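Local coordinates for protein putative DNA helicase (Lactobacillus plantarum, PDB 3DMN) that is the C-terminal domain of a putative UvrD-like DNA helicase, probably contributing to ATP-driven unwinding of DNA as in its relatives, though its own activity is undetermined, at residues I11-K16 / H165-L170; V51-M56 / E147-A152; A72-L77 / V104-L109; E126-E131 / Q135-I140. One frame throughout, in Å; residues are numbered along the deposited sequence.

All four contacts belong to one alpha/beta domain built on a parallel sheet. Interactions 1, 2 and 3 each join a helix to a sheet strand or the chain leading into one, whereas interaction 4 packs a loop on helix 134-141. Interactions 2, 3 and 4 are buried, interaction 2 closest to the chain's centre; interaction 1, nearer the surface, is only partly so. Interactions 1 and 2 meet at Phe14 and Leu148, 3 and 4 at Ser107 and Ile140, and 1 and 4 where Thr15 meets Tyr138. Chemically, interaction 1 rests on an aromatic pair and a leucine, interaction 2 on an amide against a threonine, interaction 3 on cysteine sulfur, and interaction 4 on a tyrosine face.

Interaction 1 (I11-K16 / H165-L170); sequences ITDFTK and HALYTL
With its CG anti to the backbone N (chi1 173°), Phe14 swings its ring off helix 9-16 toward Tyr168, whose own CG lies between backbone N and carbonyl carbon (chi1 63°). The two rings form an offset edge-to-face pair: their centroids are 5.6 Å apart, their planes stand at 76°, and the Phe14 edge is directed to the face of Tyr168. Contact is concentrated at one corner of the phenyl group, where Phe14 CE1 comes within 3.6 Å of Tyr168 CD2. Beside it, Phe14 CD1 reaches Tyr168 CB at 3.7 Å. In the alpha/beta fold of this domain, the contact joins the N-terminal helix to the chain that enters the short edge strand 169-170. The same phenyl ring also touches Leu148 and Leu150 of strand 147-153, which places it between helix and sheet. Leu167 extends the contact along the helix surface by splitting its two methyls: CD1 rests 3.5 Å from the backbone Asp13 O, while CD2 packs 3.9 Å from Asp13 CB. Of the Asp13 side chain, CB does the touching. Its carboxylate is engaged within 11-16, where Lys16 NZ forms a salt bridge to Asp13 OD1 at 3.0 Å, approaching from well above the carboxylate plane.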
loop_
_atom_site.group_PDB
_atom_site.type_symbol
_atom_site.label_atom_id
_atom_site.label_comp_id
_atom_site.label_asym_id
_atom_site.label_seq_id
_atom_site.Cartn_x
_atom_site.Cartn_y
_atom_site.Cartn_z
ATOM N N ILE A 11 -12.181 -3.878 1.953
ATOM C CA ILE A 11 -10.870 -3.731 2.619
ATOM C C ILE A 11 -10.863 -4.463 3.964
ATOM O O ILE A 11 -9.895 -5.142 4.284
ATOM C CB ILE A 11 -10.521 -2.214 2.748
ATOM C CG1 ILE A 11 -10.240 -1.691 1.346
ATOM C CG2 ILE A 11 -9.339 -1.966 3.676
ATOM C CD1 ILE A 11 -10.148 -0.220 1.281
ATOM N N THR A 12 -11.951 -4.336 4.732
ATOM C CA THR A 12 -12.066 -5.002 6.031
ATOM C C THR A 12 -11.913 -6.521 5.897
ATOM O O THR A 12 -11.190 -7.163 6.654
ATOM C CB THR A 12 -13.435 -4.644 6.647
ATOM O OG1 THR A 12 -13.444 -3.231 6.922
ATOM C CG2 THR A 12 -13.683 -5.458 7.909
ATOM N N ASP A 13 -12.607 -7.084 4.917
ATOM C CA ASP A 13 -12.566 -8.514 4.717
ATOM C C ASP A 13 -11.206 -9.038 4.237
ATOM O O ASP A 13 -10.754 -10.081 4.692
ATOM C CB ASP A 13 -13.646 -8.942 3.730
ATOM C CG ASP A 13 -15.006 -8.988 4.356
ATOM O OD1 ASP A 13 -15.164 -8.776 5.594
ATOM O OD2 ASP A 13 -15.987 -9.230 3.597
ATOM N N PHE A 14 -10.608 -8.340 3.283
ATOM C CA PHE A 14 -9.256 -8.678 2.852
ATOM C C PHE A 14 -8.259 -8.583 4.034
ATOM O O PHE A 14 -7.504 -9.546 4.332
ATOM C CB PHE A 14 -8.853 -7.734 1.725
ATOM C CG PHE A 14 -7.406 -7.890 1.316
ATOM C CD1 PHE A 14 -7.057 -8.815 0.335
ATOM C CD2 PHE A 14 -6.433 -7.058 1.843
ATOM C CE1 PHE A 14 -5.701 -8.979 -0.075
ATOM C CE2 PHE A 14 -5.093 -7.193 1.461
ATOM C CZ PHE A 14 -4.718 -8.125 0.487
ATOM N N THR A 15 -8.285 -7.452 4.752
ATOM C CA THR A 15 -7.301 -7.286 5.802
ATOM C C THR A 15 -7.466 -8.247 6.976
ATOM O O THR A 15 -6.471 -8.690 7.553
ATOM C CB THR A 15 -7.237 -5.834 6.302
ATOM O OG1 THR A 15 -8.497 -5.465 6.896
ATOM C CG2 THR A 15 -6.899 -4.889 5.161
ATOM N N LYS A 16 -8.711 -8.581 7.333
ATOM C CA LYS A 16 -8.922 -9.448 8.495
ATOM C C LYS A 16 -8.195 -10.793 8.297
ATOM O O LYS A 16 -7.743 -11.402 9.250
ATOM C CB LYS A 16 -10.418 -9.655 8.777
ATOM C CG LYS A 16 -11.106 -10.584 7.802
ATOM C CD LYS A 16 -12.600 -10.540 7.920
ATOM C CE LYS A 16 -13.196 -11.428 6.836
ATOM N NZ LYS A 16 -14.724 -11.372 7.105
ATOM N N HIS A 165 -8.955 -15.958 -2.354
ATOM C CA HIS A 165 -8.695 -15.263 -3.631
ATOM C C HIS A 165 -9.862 -14.412 -4.117
ATOM O O HIS A 165 -9.656 -13.471 -4.896
ATOM C CB HIS A 165 -8.304 -16.231 -4.734
ATOM C CG HIS A 165 -6.938 -16.820 -4.555
ATOM N ND1 HIS A 165 -6.274 -17.481 -5.570
ATOM C CD2 HIS A 165 -6.110 -16.846 -3.483
ATOM C CE1 HIS A 165 -5.095 -17.893 -5.122
ATOM N NE2 HIS A 165 -4.977 -17.530 -3.856
ATOM N N ALA A 166 -11.068 -14.699 -3.640
ATOM C CA ALA A 166 -12.238 -13.892 -4.009
ATOM C C ALA A 166 -12.164 -12.432 -3.492
ATOM O O ALA A 166 -12.865 -11.537 -3.992
ATOM C CB ALA A 166 -13.513 -14.550 -3.476
ATOM N N LEU A 167 -11.372 -12.234 -2.443
ATOM C CA LEU A 167 -11.351 -10.932 -1.719
ATOM C C LEU A 167 -10.460 -9.884 -2.349
ATOM O O LEU A 167 -10.368 -8.755 -1.851
ATOM C CB LEU A 167 -10.943 -11.145 -0.249
ATOM C CG LEU A 167 -11.948 -11.991 0.557
ATOM C CD1 LEU A 167 -11.406 -12.239 1.963
ATOM C CD2 LEU A 167 -13.290 -11.297 0.666
ATOM N N TYR A 168 -9.729 -10.253 -3.390
ATOM C CA TYR A 168 -8.900 -9.267 -4.067
ATOM C C TYR A 168 -8.712 -9.626 -5.510
ATOM O O TYR A 168 -8.981 -10.785 -5.897
ATOM C CB TYR A 168 -7.525 -9.154 -3.365
ATOM C CG TYR A 168 -6.690 -10.413 -3.391
ATOM C CD1 TYR A 168 -5.656 -10.550 -4.333
ATOM C CD2 TYR A 168 -6.869 -11.436 -2.439
ATOM C CE1 TYR A 168 -4.834 -11.697 -4.346
ATOM C CE2 TYR A 168 -6.059 -12.592 -2.455
ATOM C CZ TYR A 168 -5.037 -12.696 -3.406
ATOM O OH TYR A 168 -4.181 -13.786 -3.468
ATOM N N THR A 169 -8.240 -8.656 -6.313
ATOM C CA THR A 169 -7.852 -8.962 -7.690
ATOM C C THR A 169 -6.334 -9.099 -7.787
ATOM O O THR A 169 -5.592 -8.477 -7.013
ATOM C CB THR A 169 -8.351 -7.919 -8.694
ATOM O OG1 THR A 169 -7.673 -6.677 -8.473
ATOM C CG2 THR A 169 -9.893 -7.751 -8.566
ATOM N N LEU A 170 -5.892 -9.942 -8.722
ATOM C CA LEU A 170 -4.472 -10.206 -8.906
ATOM C C LEU A 170 -4.091 -9.922 -10.350
ATOM O O LEU A 170 -4.649 -10.529 -11.288
ATOM C CB LEU A 170 -4.138 -11.656 -8.536
ATOM C CG LEU A 170 -2.668 -12.052 -8.685
ATOM C CD1 LEU A 170 -1.807 -11.274 -7.693
ATOM C CD2 LEU A 170 -2.510 -13.582 -8.494
#

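Interaction 2 (V51-M56 / E147-A152); sequences VDQLAM and ELTLVA
Helix segment 51-56 comes nearest to strand segment 147-152 at Gln53 and Thr149, whose CA atoms are 7.9 Å apart, a spacing bridged by these two side chains. Gln53 leaves the helix with CG anti to its backbone N (chi1 -169°) and then bends at chi2 (69°), which lays its amide group against the threonine. The hydroxyl oxygen sits over the amide face, above the carbonyl carbon: Thr149 OG1 lies 3.1 Å from Gln53 CD. Because it stands out of the amide plane, Thr149 OG1 is near Gln53 OE1 (3.3 Å) and Gln53 NE2 (3.4 Å) but bonded to neither. The buried hydroxyl is instead satisfied by a hydrogen bond with Asn36 ND2 at the start of strand 36-40. The Thr149 CG2 methyl also packs on the amide, 3.6 Å from Gln53 NE2. Gln53 also touches Ile119, so its side chain spans two neighbouring strands, and Leu148 and Leu150 turn to the other side of the sheet, toward helix 9-16. A helix laid over a parallel sheet that is also covered on its opposite side is typical of the three-layered alpha/beta architecture of P-loop NTPase relatives, the clan of the UvrD-like C-terminal domain.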
loop_
_atom_site.group_PDB
_atom_site.type_symbol
_atom_site.label_atom_id
_atom_site.label_comp_id
_atom_site.label_asym_id
_atom_site.label_seq_id
_atom_site.Cartn_x
_atom_site.Cartn_y
_atom_site.Cartn_z
ATOM N N VAL A 51 3.176 4.418 -10.372
ATOM C CA VAL A 51 2.848 5.595 -11.206
ATOM C C VAL A 51 1.437 5.452 -11.805
ATOM O O VAL A 51 0.593 6.376 -11.759
ATOM C CB VAL A 51 3.912 5.762 -12.308
ATOM C CG1 VAL A 51 3.463 6.752 -13.381
ATOM C CG2 VAL A 51 5.218 6.264 -11.677
ATOM N N ASP A 52 1.179 4.260 -12.328
ATOM C CA ASP A 52 -0.074 3.942 -12.973
ATOM C C ASP A 52 -1.246 3.986 -11.976
ATOM O O ASP A 52 -2.326 4.550 -12.289
ATOM C CB ASP A 52 -0.006 2.582 -13.621
ATOM C CG ASP A 52 0.911 2.548 -14.812
ATOM O OD1 ASP A 52 1.466 3.597 -15.193
ATOM O OD2 ASP A 52 1.031 1.445 -15.399
ATOM N N GLN A 53 -1.034 3.413 -10.789
ATOM C CA GLN A 53 -2.065 3.453 -9.752
ATOM C C GLN A 53 -2.358 4.876 -9.268
ATOM O O GLN A 53 -3.505 5.241 -9.023
ATOM C CB GLN A 53 -1.681 2.556 -8.576
ATOM C CG GLN A 53 -2.858 2.367 -7.587
ATOM C CD GLN A 53 -3.968 1.543 -8.186
ATOM O OE1 GLN A 53 -5.153 1.914 -8.116
ATOM N NE2 GLN A 53 -3.603 0.453 -8.813
ATOM N N LEU A 54 -1.314 5.690 -9.151
ATOM C CA LEU A 54 -1.502 7.076 -8.725
ATOM C C LEU A 54 -2.362 7.807 -9.752
ATOM O O LEU A 54 -3.268 8.551 -9.394
ATOM C CB LEU A 54 -0.151 7.747 -8.568
ATOM C CG LEU A 54 0.646 7.328 -7.313
ATOM C CD1 LEU A 54 2.031 7.905 -7.398
ATOM C CD2 LEU A 54 -0.048 7.802 -6.021
ATOM N N ALA A 55 -2.113 7.539 -11.033
ATOM C CA ALA A 55 -2.905 8.160 -12.104
ATOM C C ALA A 55 -4.352 7.675 -12.027
ATOM O O ALA A 55 -5.269 8.481 -12.172
ATOM C CB ALA A 55 -2.299 7.869 -13.462
HETATM N N MSE A 56 -4.556 6.370 -11.816
HETATM C CA MSE A 56 -5.908 5.822 -11.682
HETATM C C MSE A 56 -6.624 6.450 -10.496
HETATM O O MSE A 56 -7.745 6.934 -10.636
HETATM C CB MSE A 56 -5.887 4.316 -11.509
HETATM C CG MSE A 56 -7.253 3.710 -11.240
HETATM SE SE MSE A 56 -8.446 3.879 -12.778
HETATM C CE MSE A 56 -7.264 3.077 -14.115
ATOM N N GLU A 147 -9.747 2.732 -0.977
ATOM C CA GLU A 147 -9.025 2.022 -2.051
ATOM C C GLU A 147 -7.711 1.482 -1.495
ATOM O O GLU A 147 -7.006 2.177 -0.803
ATOM C CB GLU A 147 -8.725 2.987 -3.196
ATOM C CG GLU A 147 -8.388 2.289 -4.515
ATOM C CD GLU A 147 -9.647 1.764 -5.243
ATOM O OE1 GLU A 147 -10.768 2.235 -4.922
ATOM O OE2 GLU A 147 -9.510 0.914 -6.156
ATOM N N LEU A 148 -7.432 0.229 -1.812
ATOM C CA LEU A 148 -6.205 -0.418 -1.336
ATOM C C LEU A 148 -5.548 -1.161 -2.487
ATOM O O LEU A 148 -6.182 -1.997 -3.144
ATOM C CB LEU A 148 -6.537 -1.379 -0.194
ATOM C CG LEU A 148 -5.397 -2.278 0.289
ATOM C CD1 LEU A 148 -4.253 -1.434 0.895
ATOM C CD2 LEU A 148 -5.919 -3.386 1.290
ATOM N N THR A 149 -4.268 -0.864 -2.691
ATOM C CA THR A 149 -3.478 -1.468 -3.779
ATOM C C THR A 149 -2.233 -1.998 -3.116
ATOM O O THR A 149 -1.657 -1.353 -2.278
ATOM C CB THR A 149 -3.032 -0.407 -4.827
ATOM O OG1 THR A 149 -4.181 0.180 -5.428
ATOM C CG2 THR A 149 -2.183 -1.082 -5.934
ATOM N N LEU A 150 -1.829 -3.207 -3.504
ATOM C CA LEU A 150 -0.538 -3.782 -3.046
ATOM C C LEU A 150 0.299 -4.047 -4.263
ATOM O O LEU A 150 -0.140 -4.726 -5.193
ATOM C CB LEU A 150 -0.706 -5.091 -2.245
ATOM C CG LEU A 150 -1.309 -4.975 -0.850
ATOM C CD1 LEU A 150 -2.792 -4.750 -0.920
ATOM C CD2 LEU A 150 -1.060 -6.317 -0.120
ATOM N N VAL A 151 1.528 -3.546 -4.223
ATOM C CA VAL A 151 2.512 -3.820 -5.297
ATOM C C VAL A 151 3.625 -4.646 -4.726
ATOM O O VAL A 151 4.184 -4.278 -3.710
ATOM C CB VAL A 151 3.083 -2.500 -5.925
ATOM C CG1 VAL A 151 4.147 -2.810 -6.992
ATOM C CG2 VAL A 151 1.963 -1.650 -6.535
ATOM N N ALA A 152 3.966 -5.765 -5.382
ATOM C CA ALA A 152 5.046 -6.631 -4.865
ATOM C C ALA A 152 6.057 -6.776 -5.969
ATOM O O ALA A 152 5.673 -6.937 -7.122
ATOM C CB ALA A 152 4.483 -8.037 -4.502
#

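Interaction 3 (A72-L77 / V104-L109); sequences AECEAL and VVPSFL
Cys74 is the point at which helix 71-82 meets the end of strand 102-106, and its sulfur sits over the backbone there. Placed beside the helix backbone N by a chi1 of -70°, Cys74 SG lies 3.6 Å from Pro106 CA and 3.7 Å from Pro106 N. The proline ring borders the same sulfur, with Pro106 CG at 4.0 Å from Cys74 SG. Two residues back along the strand, Val104 CG1 packs 3.8 Å from Cys74 CB, and Leu90 and Ile66 of the flanking strands continue this buried apolar patch. The axes of segments 72-77 and 104-106 run nearly antiparallel, at 166°, with a closest approach of 8.3 Å. Packing is looser toward Leu77, which points at the strand, yet Leu77 CD2 comes no nearer than 4.6 Å to Val104 CG2. On the outer side, Glu75 points away from the strand and is exposed. Beyond Pro106 the chain turns into the 3-10 segment 107-109, which diverges from the helix. The interface is thus apolar and shape-based: the thiol acts as a compact, polarisable filler against proline and valine, and the hold between helix and strand probably rests on dispersion and exclusion of water rather than on directional bonds.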
loop_
_atom_site.group_PDB
_atom_site.type_symbol
_atom_site.label_atom_id
_atom_site.label_comp_id
_atom_site.label_asym_id
_atom_site.label_seq_id
_atom_site.Cartn_x
_atom_site.Cartn_y
_atom_site.Cartn_z
ATOM N N ALA A 72 14.464 3.102 4.651
ATOM C CA ALA A 72 15.403 2.868 3.529
ATOM C C ALA A 72 14.574 2.551 2.262
ATOM O O ALA A 72 14.851 3.054 1.146
ATOM C CB ALA A 72 16.310 1.710 3.852
ATOM N N GLU A 73 13.551 1.718 2.414
ATOM C CA GLU A 73 12.707 1.332 1.254
ATOM C C GLU A 73 11.912 2.529 0.739
ATOM O O GLU A 73 11.793 2.727 -0.460
ATOM C CB GLU A 73 11.822 0.152 1.614
ATOM C CG GLU A 73 12.737 -1.036 1.843
ATOM C CD GLU A 73 12.006 -2.332 2.173
ATOM O OE1 GLU A 73 10.761 -2.294 2.325
ATOM O OE2 GLU A 73 12.730 -3.389 2.236
ATOM N N CYS A 74 11.401 3.336 1.662
ATOM C CA CYS A 74 10.744 4.602 1.284
ATOM C C CYS A 74 11.646 5.566 0.565
ATOM O O CYS A 74 11.195 6.205 -0.394
ATOM C CB CYS A 74 10.148 5.292 2.526
ATOM S SG CYS A 74 8.702 4.399 3.189
ATOM N N GLU A 75 12.908 5.674 1.003
ATOM C CA GLU A 75 13.868 6.553 0.318
ATOM C C GLU A 75 14.100 6.065 -1.116
ATOM O O GLU A 75 14.155 6.874 -2.036
ATOM C CB GLU A 75 15.183 6.561 1.106
ATOM C CG GLU A 75 15.033 7.422 2.308
ATOM C CD GLU A 75 16.196 7.332 3.259
ATOM O OE1 GLU A 75 16.941 6.331 3.197
ATOM O OE2 GLU A 75 16.356 8.274 4.076
ATOM N N ALA A 76 14.268 4.748 -1.287
ATOM C CA ALA A 76 14.556 4.190 -2.633
ATOM C C ALA A 76 13.350 4.462 -3.549
ATOM O O ALA A 76 13.520 4.850 -4.702
ATOM C CB ALA A 76 14.813 2.715 -2.543
ATOM N N LEU A 77 12.137 4.284 -3.022
ATOM C CA LEU A 77 10.926 4.494 -3.845
ATOM C C LEU A 77 10.798 5.958 -4.193
ATOM O O LEU A 77 10.438 6.304 -5.322
ATOM C CB LEU A 77 9.676 3.993 -3.117
ATOM C CG LEU A 77 8.393 4.271 -3.901
ATOM C CD1 LEU A 77 8.424 3.543 -5.259
ATOM C CD2 LEU A 77 7.139 3.920 -3.094
ATOM N N VAL A 104 4.774 9.617 0.712
ATOM C CA VAL A 104 5.395 8.322 0.957
ATOM C C VAL A 104 5.661 8.281 2.466
ATOM O O VAL A 104 6.353 9.185 3.005
ATOM C CB VAL A 104 6.732 8.161 0.140
ATOM C CG1 VAL A 104 7.361 6.843 0.551
ATOM C CG2 VAL A 104 6.425 8.124 -1.354
ATOM N N VAL A 105 5.136 7.247 3.117
ATOM C CA VAL A 105 4.969 7.201 4.565
ATOM C C VAL A 105 5.654 5.904 5.030
ATOM O O VAL A 105 5.209 4.824 4.675
ATOM C CB VAL A 105 3.379 7.083 4.956
ATOM C CG1 VAL A 105 3.139 7.040 6.471
ATOM C CG2 VAL A 105 2.531 8.204 4.335
ATOM N N PRO A 106 6.727 6.004 5.843
ATOM C CA PRO A 106 7.182 4.715 6.458
ATOM C C PRO A 106 6.137 4.166 7.424
ATOM O O PRO A 106 5.457 4.944 8.094
ATOM C CB PRO A 106 8.402 5.127 7.269
ATOM C CG PRO A 106 8.818 6.445 6.681
ATOM C CD PRO A 106 7.575 7.137 6.245
ATOM N N SER A 107 6.037 2.848 7.525
ATOM C CA SER A 107 4.954 2.222 8.286
ATOM C C SER A 107 4.843 2.804 9.677
ATOM O O SER A 107 3.741 3.077 10.177
ATOM C CB SER A 107 5.129 0.702 8.384
ATOM O OG SER A 107 6.365 0.354 9.025
ATOM N N PHE A 108 5.993 2.998 10.316
ATOM C CA PHE A 108 6.019 3.517 11.697
ATOM C C PHE A 108 5.538 4.954 11.864
ATOM O O PHE A 108 5.383 5.428 13.025
ATOM C CB PHE A 108 7.433 3.341 12.315
ATOM C CG PHE A 108 8.528 3.972 11.524
ATOM C CD1 PHE A 108 9.332 3.190 10.673
ATOM C CD2 PHE A 108 8.769 5.343 11.604
ATOM C CE1 PHE A 108 10.376 3.744 9.938
ATOM C CE2 PHE A 108 9.801 5.935 10.871
ATOM C CZ PHE A 108 10.636 5.117 10.027
ATOM N N LEU A 109 5.351 5.666 10.758
ATOM C CA LEU A 109 4.859 7.041 10.874
ATOM C C LEU A 109 3.409 7.128 10.523
ATOM O O LEU A 109 2.832 8.223 10.566
ATOM C CB LEU A 109 5.634 8.041 10.037
ATOM C CG LEU A 109 7.041 8.372 10.502
ATOM C CD1 LEU A 109 7.653 9.438 9.576
ATOM C CD2 LEU A 109 7.093 8.787 11.980
#

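Interaction 4 (E126-E131 / Q135-I140); sequences ENYQRE and QLLYTI. With ACT (acetate ion), chain B.
One face of the Tyr128 ring is covered by Leu137, whose CD1 methyl stands 4.1 Å from the ring centroid and only 8° off the ring normal, a CH-pi contact centred over the ring. Around it, obliquely to the ring, come two more methyls: Leu136 CD2 at 3.7 Å from Tyr128 CE1, and Ile140 CD1 at 3.2 Å from Tyr128 OH. The latter approach sets a methyl beside the phenolic oxygen. Leu137 reaches over the ring because its CG is anti to the backbone N (chi1 -176°), and its CB remains 4.0 Å from Tyr128 CD1. Residues 136, 137 and 140 lie on one side of helix 134-141, so the tyrosine seats the loop that follows strand 118-121 on the helix that comes next, within the UvrD-like helicase C-terminal region. Nearer the helix start, a water takes the N-H of Gln135 and donates to Glu131 O, bridging loop and helix. Gln135 O accepts from both Thr139 N and Thr139 OG1, which reach it from opposite faces of its plane. At the start of 126-131, Glu126 N donates to OXT of an acetate, probably from the crystallisation liquor, at 2.8 Å; Gln125 N and Ser155 N also bind this ion.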
loop_
_atom_site.group_PDB
_atom_site.type_symbol
_atom_site.label_atom_id
_atom_site.label_comp_id
_atom_site.label_asym_id
_atom_site.label_seq_id
_atom_site.Cartn_x
_atom_site.Cartn_y
_atom_site.Cartn_z
ATOM N N GLU A 126 10.405 -11.073 0.404
ATOM C CA GLU A 126 11.558 -10.655 1.190
ATOM C C GLU A 126 11.145 -9.748 2.334
ATOM O O GLU A 126 11.690 -9.853 3.447
ATOM C CB GLU A 126 12.579 -9.942 0.318
ATOM C CG GLU A 126 13.847 -9.747 1.131
ATOM C CD GLU A 126 14.977 -9.212 0.323
ATOM O OE1 GLU A 126 14.830 -9.104 -0.917
ATOM O OE2 GLU A 126 16.004 -8.885 0.955
ATOM N N ASN A 127 10.196 -8.859 2.055
ATOM C CA ASN A 127 9.798 -7.849 3.035
ATOM C C ASN A 127 8.809 -8.365 4.076
ATOM O O ASN A 127 8.739 -7.807 5.216
ATOM C CB ASN A 127 9.187 -6.622 2.324
ATOM C CG ASN A 127 10.258 -5.695 1.768
ATOM O OD1 ASN A 127 10.088 -5.111 0.682
ATOM N ND2 ASN A 127 11.321 -5.515 2.524
ATOM N N TYR A 128 7.993 -9.358 3.692
ATOM C CA TYR A 128 6.965 -9.832 4.592
ATOM C C TYR A 128 6.959 -11.343 4.555
ATOM O O TYR A 128 6.069 -11.947 3.966
ATOM C CB TYR A 128 5.600 -9.241 4.179
ATOM C CG TYR A 128 5.548 -7.741 4.325
ATOM C CD1 TYR A 128 5.235 -7.138 5.566
ATOM C CD2 TYR A 128 5.781 -6.904 3.233
ATOM C CE1 TYR A 128 5.199 -5.756 5.701
ATOM C CE2 TYR A 128 5.747 -5.477 3.360
ATOM C CZ TYR A 128 5.441 -4.921 4.599
ATOM O OH TYR A 128 5.397 -3.531 4.722
ATOM N N GLN A 129 7.953 -11.943 5.235
ATOM C CA GLN A 129 8.201 -13.352 5.180
ATOM C C GLN A 129 7.761 -14.039 6.476
ATOM O O GLN A 129 7.337 -15.190 6.470
ATOM C CB GLN A 129 9.728 -13.559 5.016
ATOM C CG GLN A 129 10.222 -14.957 5.221
ATOM C CD GLN A 129 10.108 -15.766 3.959
ATOM O OE1 GLN A 129 10.871 -15.559 3.006
ATOM N NE2 GLN A 129 9.167 -16.694 3.936
ATOM N N ARG A 130 7.834 -13.314 7.589
ATOM C CA ARG A 130 7.711 -13.958 8.891
ATOM C C ARG A 130 6.305 -13.878 9.421
ATOM O O ARG A 130 5.618 -12.875 9.231
ATOM C CB ARG A 130 8.661 -13.300 9.913
ATOM C CG ARG A 130 10.096 -13.366 9.479
ATOM C CD ARG A 130 11.010 -12.931 10.631
ATOM N NE ARG A 130 10.943 -13.819 11.781
ATOM C CZ ARG A 130 11.563 -14.985 11.892
ATOM N NH1 ARG A 130 12.331 -15.447 10.885
ATOM N NH2 ARG A 130 11.433 -15.686 13.013
ATOM N N GLU A 131 5.891 -14.926 10.146
ATOM C CA GLU A 131 4.601 -14.900 10.811
ATOM C C GLU A 131 4.458 -13.689 11.711
ATOM O O GLU A 131 3.359 -13.123 11.830
ATOM C CB GLU A 131 4.347 -16.154 11.618
ATOM C CG GLU A 131 4.151 -17.360 10.706
ATOM C CD GLU A 131 2.848 -17.280 9.904
ATOM O OE1 GLU A 131 1.767 -17.182 10.512
ATOM O OE2 GLU A 131 2.944 -17.295 8.667
ATOM N N GLN A 135 1.128 -8.787 11.770
ATOM C CA GLN A 135 0.502 -7.638 12.456
ATOM C C GLN A 135 0.845 -6.353 11.690
ATOM O O GLN A 135 -0.017 -5.506 11.437
ATOM C CB GLN A 135 0.998 -7.544 13.895
ATOM C CG GLN A 135 0.430 -6.358 14.628
ATOM C CD GLN A 135 -1.085 -6.444 14.717
ATOM O OE1 GLN A 135 -1.639 -7.512 14.965
ATOM N NE2 GLN A 135 -1.752 -5.319 14.532
ATOM N N LEU A 136 2.115 -6.221 11.309
ATOM C CA LEU A 136 2.551 -5.054 10.517
ATOM C C LEU A 136 1.805 -4.940 9.186
ATOM O O LEU A 136 1.271 -3.872 8.863
ATOM C CB LEU A 136 4.065 -5.144 10.275
ATOM C CG LEU A 136 4.603 -4.043 9.362
ATOM C CD1 LEU A 136 4.513 -2.695 10.036
ATOM C CD2 LEU A 136 6.067 -4.349 8.988
ATOM N N LEU A 137 1.769 -6.025 8.405
ATOM C CA LEU A 137 1.131 -5.957 7.108
ATOM C C LEU A 137 -0.352 -5.656 7.260
ATOM O O LEU A 137 -0.895 -4.833 6.523
ATOM C CB LEU A 137 1.351 -7.271 6.345
ATOM C CG LEU A 137 0.808 -7.300 4.925
ATOM C CD1 LEU A 137 1.449 -6.201 4.062
ATOM C CD2 LEU A 137 1.072 -8.694 4.340
ATOM N N TYR A 138 -0.988 -6.280 8.251
ATOM C CA TYR A 138 -2.392 -5.991 8.559
ATOM C C TYR A 138 -2.589 -4.495 8.870
ATOM O O TYR A 138 -3.479 -3.830 8.331
ATOM C CB TYR A 138 -2.787 -6.813 9.778
ATOM C CG TYR A 138 -4.114 -6.397 10.350
ATOM C CD1 TYR A 138 -5.291 -6.801 9.735
ATOM C CD2 TYR A 138 -4.176 -5.614 11.481
ATOM C CE1 TYR A 138 -6.546 -6.432 10.289
ATOM C CE2 TYR A 138 -5.386 -5.228 12.026
ATOM C CZ TYR A 138 -6.563 -5.632 11.425
ATOM O OH TYR A 138 -7.762 -5.227 12.000
ATOM N N THR A 139 -1.770 -3.993 9.778
ATOM C CA THR A 139 -1.871 -2.586 10.179
ATOM C C THR A 139 -1.696 -1.633 8.993
ATOM O O THR A 139 -2.427 -0.680 8.855
ATOM C CB THR A 139 -0.866 -2.288 11.280
ATOM O OG1 THR A 139 -1.183 -3.135 12.385
ATOM C CG2 THR A 139 -0.972 -0.839 11.725
ATOM N N ILE A 140 -0.707 -1.889 8.152
ATOM C CA ILE A 140 -0.490 -1.037 6.981
ATOM C C ILE A 140 -1.711 -1.046 6.068
ATOM O O ILE A 140 -2.210 0.000 5.652
ATOM C CB ILE A 140 0.732 -1.508 6.223
ATOM C CG1 ILE A 140 1.993 -1.258 7.079
ATOM C CG2 ILE A 140 0.833 -0.810 4.861
ATOM C CD1 ILE A 140 3.277 -1.858 6.428
HETATM C C ACT B . 10.553 -11.494 -3.307
HETATM O O ACT B . 9.327 -11.625 -3.343
HETATM O OXT ACT B . 11.168 -11.273 -2.250
HETATM C CH3 ACT B . 11.185 -11.584 -4.558
HETATM O O HOH W 1 1.930 -11.053 13.516
#